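Long-range contact in oxidoreductase, Gfo/Idh/MocA family (Vibrio cholerae, PDB 1XEA), which probably catalyses an NAD(P)-dependent oxidation or reduction, as in other Gfo/Idh/MocA-family dehydrogenases, on a substrate not yet identified: residues D184-T189 and V202-G207. Numbering follows the deposited sequence.
Sequences DDLHLT and VQWQTG
His187 and Gln203 pair across the open end of a β hairpin, strands 186-193 and 196-206, at one side of the large mixed sheet that follows the Rossmann domain in this family. The two short strands run antiparallel (171°), their axes 4.6 Å apart. Backbone bonding centres on this one hydrogen-bonded pair: His187 N gives a nearly straight bond to Gln203 O (2.7 Å, 168°), and Gln203 N returns one to His187 O (3.1 Å). Two residues on, Asp185 O and Gln205 N are linked through a water, which donates to Asp185 O at 2.7 Å and accepts a weak bond from Gln205 N.

Apolar contacts gather on the face of Leu186, Leu188, Val202 and Trp204, which helix 286-311 partly covers: Ile302 packs on Val202 and Gln305 on Leu188. With CG anti to the backbone N (chi1 -177°), Leu186 reaches across the strands. Both prongs of its fork, CD1 and CD2, rest against Val202 CG1 at 3.5 Å, and CD1 also meets Trp204 CE3 at 3.6 Å. Val202 CG2 takes the looser contact with Leu188 CG, 4.2 Å away. Trp204 NE1 is satisfied by the hydroxyl of Ser178.

The other face, that of His187 and Gln203, belongs to a subunit interface, where the His187 ring stacks on His187 of the second subunit and its ND1 makes a weak hydrogen bond to Gln203 OE1 of that chain. Within the hairpin the imidazole turns from the partner strand, and His187 CB lies 3.6 Å from Gln203 O.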
loop_
_atom_site.group_PDB
_atom_site.type_symbol
_atom_site.label_atom_id
_atom_site.label_comp_id
_atom_site.label_asym_id
_atom_site.label_seq_id
_atom_site.Cartn_x
_atom_site.Cartn_y
_atom_site.Cartn_z
ATOM N N ASP A 184 -8.828 -1.867 -37.316
ATOM C CA ASP A 184 -8.737 -0.499 -37.801
ATOM C C ASP A 184 -8.148 0.436 -36.763
ATOM O O ASP A 184 -8.612 0.489 -35.625
ATOM C CB ASP A 184 -10.116 0.012 -38.206
ATOM C CG ASP A 184 -10.364 -0.116 -39.687
ATOM O OD1 ASP A 184 -10.109 -1.216 -40.234
ATOM O OD2 ASP A 184 -10.816 0.883 -40.296
ATOM N N ASP A 185 -7.129 1.181 -37.172
ATOM C CA ASP A 185 -6.471 2.142 -36.295
ATOM C C ASP A 185 -6.182 1.522 -34.939
ATOM O O ASP A 185 -6.243 2.196 -33.908
ATOM C CB ASP A 185 -7.357 3.378 -36.107
ATOM C CG ASP A 185 -7.850 3.953 -37.428
ATOM O OD1 ASP A 185 -7.011 4.208 -38.325
ATOM O OD2 ASP A 185 -9.081 4.156 -37.566
ATOM N N LEU A 186 -5.864 0.232 -34.949
ATOM C CA LEU A 186 -5.580 -0.489 -33.720
ATOM C C LEU A 186 -4.148 -0.977 -33.723
ATOM O O LEU A 186 -3.636 -1.394 -34.756
ATOM C CB LEU A 186 -6.550 -1.666 -33.587
ATOM C CG LEU A 186 -6.485 -2.544 -32.335
ATOM C CD1 LEU A 186 -7.856 -3.147 -32.088
ATOM C CD2 LEU A 186 -5.424 -3.619 -32.498
ATOM N N HIS A 187 -3.504 -0.912 -32.564
ATOM C CA HIS A 187 -2.120 -1.345 -32.431
ATOM C C HIS A 187 -2.033 -2.651 -31.657
ATOM O O HIS A 187 -2.252 -2.695 -30.449
ATOM C CB HIS A 187 -1.303 -0.274 -31.723
ATOM C CG HIS A 187 0.175 -0.475 -31.831
ATOM N ND1 HIS A 187 0.984 -0.657 -30.729
ATOM C CD2 HIS A 187 0.995 -0.493 -32.909
ATOM C CE1 HIS A 187 2.239 -0.776 -31.124
ATOM N NE2 HIS A 187 2.273 -0.679 -32.442
ATOM N N LEU A 188 -1.700 -3.715 -32.371
ATOM C CA LEU A 188 -1.600 -5.035 -31.782
ATOM C C LEU A 188 -0.137 -5.369 -31.511
ATOM O O LEU A 188 0.727 -5.144 -32.356
ATOM C CB LEU A 188 -2.211 -6.033 -32.752
ATOM C CG LEU A 188 -2.657 -7.385 -32.229
ATOM C CD1 LEU A 188 -3.316 -8.141 -33.374
ATOM C CD2 LEU A 188 -1.486 -8.174 -31.690
ATOM N N THR A 189 0.139 -5.901 -30.328
ATOM C CA THR A 189 1.502 -6.261 -29.955
ATOM C C THR A 189 1.451 -7.573 -29.199
ATOM O O THR A 189 0.506 -7.819 -28.461
ATOM C CB THR A 189 2.114 -5.198 -29.035
ATOM O OG1 THR A 189 2.296 -3.984 -29.767
ATOM C CG2 THR A 189 3.450 -5.657 -28.499
ATOM N N VAL A 202 -3.474 -5.231 -26.975
ATOM C CA VAL A 202 -4.286 -4.569 -27.981
ATOM C C VAL A 202 -4.707 -3.203 -27.480
ATOM O O VAL A 202 -5.302 -3.070 -26.413
ATOM C CB VAL A 202 -5.539 -5.384 -28.315
ATOM C CG1 VAL A 202 -6.428 -4.596 -29.265
ATOM C CG2 VAL A 202 -5.139 -6.708 -28.933
ATOM N N GLN A 203 -4.408 -2.189 -28.279
ATOM C CA GLN A 203 -4.717 -0.817 -27.922
ATOM C C GLN A 203 -5.136 0.006 -29.145
ATOM O O GLN A 203 -4.511 -0.076 -30.201
ATOM C CB GLN A 203 -3.481 -0.207 -27.251
ATOM C CG GLN A 203 -3.277 1.266 -27.509
ATOM C CD GLN A 203 -2.109 1.850 -26.735
ATOM O OE1 GLN A 203 -1.662 2.959 -27.030
ATOM N NE2 GLN A 203 -1.615 1.117 -25.734
ATOM N N TRP A 204 -6.198 0.792 -28.999
ATOM C CA TRP A 204 -6.672 1.644 -30.086
ATOM C C TRP A 204 -7.342 2.888 -29.514
ATOM O O TRP A 204 -7.660 2.947 -28.323
ATOM C CB TRP A 204 -7.667 0.897 -30.961
ATOM C CG TRP A 204 -8.974 0.641 -30.302
ATOM C CD1 TRP A 204 -10.128 1.363 -30.449
ATOM C CD2 TRP A 204 -9.294 -0.466 -29.459
ATOM N NE1 TRP A 204 -11.153 0.762 -29.750
ATOM C CE2 TRP A 204 -10.666 -0.357 -29.130
ATOM C CE3 TRP A 204 -8.546 -1.531 -28.936
ATOM C CZ2 TRP A 204 -11.317 -1.300 -28.328
ATOM C CZ3 TRP A 204 -9.187 -2.465 -28.136
ATOM C CH2 TRP A 204 -10.562 -2.338 -27.832
ATOM N N GLN A 205 -7.568 3.882 -30.364
ATOM C CA GLN A 205 -8.194 5.112 -29.908
ATOM C C GLN A 205 -9.504 5.434 -30.640
ATOM O O GLN A 205 -9.547 5.457 -31.866
ATOM C CB GLN A 205 -7.185 6.259 -30.041
ATOM C CG GLN A 205 -7.713 7.616 -29.617
ATOM C CD GLN A 205 -6.691 8.445 -28.846
ATOM O OE1 GLN A 205 -5.486 8.387 -29.109
ATOM N NE2 GLN A 205 -7.177 9.239 -27.898
ATOM N N THR A 206 -10.570 5.655 -29.872
ATOM C CA THR A 206 -11.889 5.990 -30.414
ATOM C C THR A 206 -12.275 7.379 -29.947
ATOM O O THR A 206 -12.720 7.559 -28.810
ATOM C CB THR A 206 -12.999 5.031 -29.913
ATOM O OG1 THR A 206 -12.836 3.741 -30.513
ATOM C CG2 THR A 206 -14.385 5.576 -30.259
ATOM N N GLY A 207 -12.119 8.360 -30.824
ATOM C CA GLY A 207 -12.466 9.718 -30.454
ATOM C C GLY A 207 -11.441 10.247 -29.478
ATOM O O GLY A 207 -10.252 10.284 -29.785
HETATM O O HOH W 1 -5.034 3.940 -32.248
#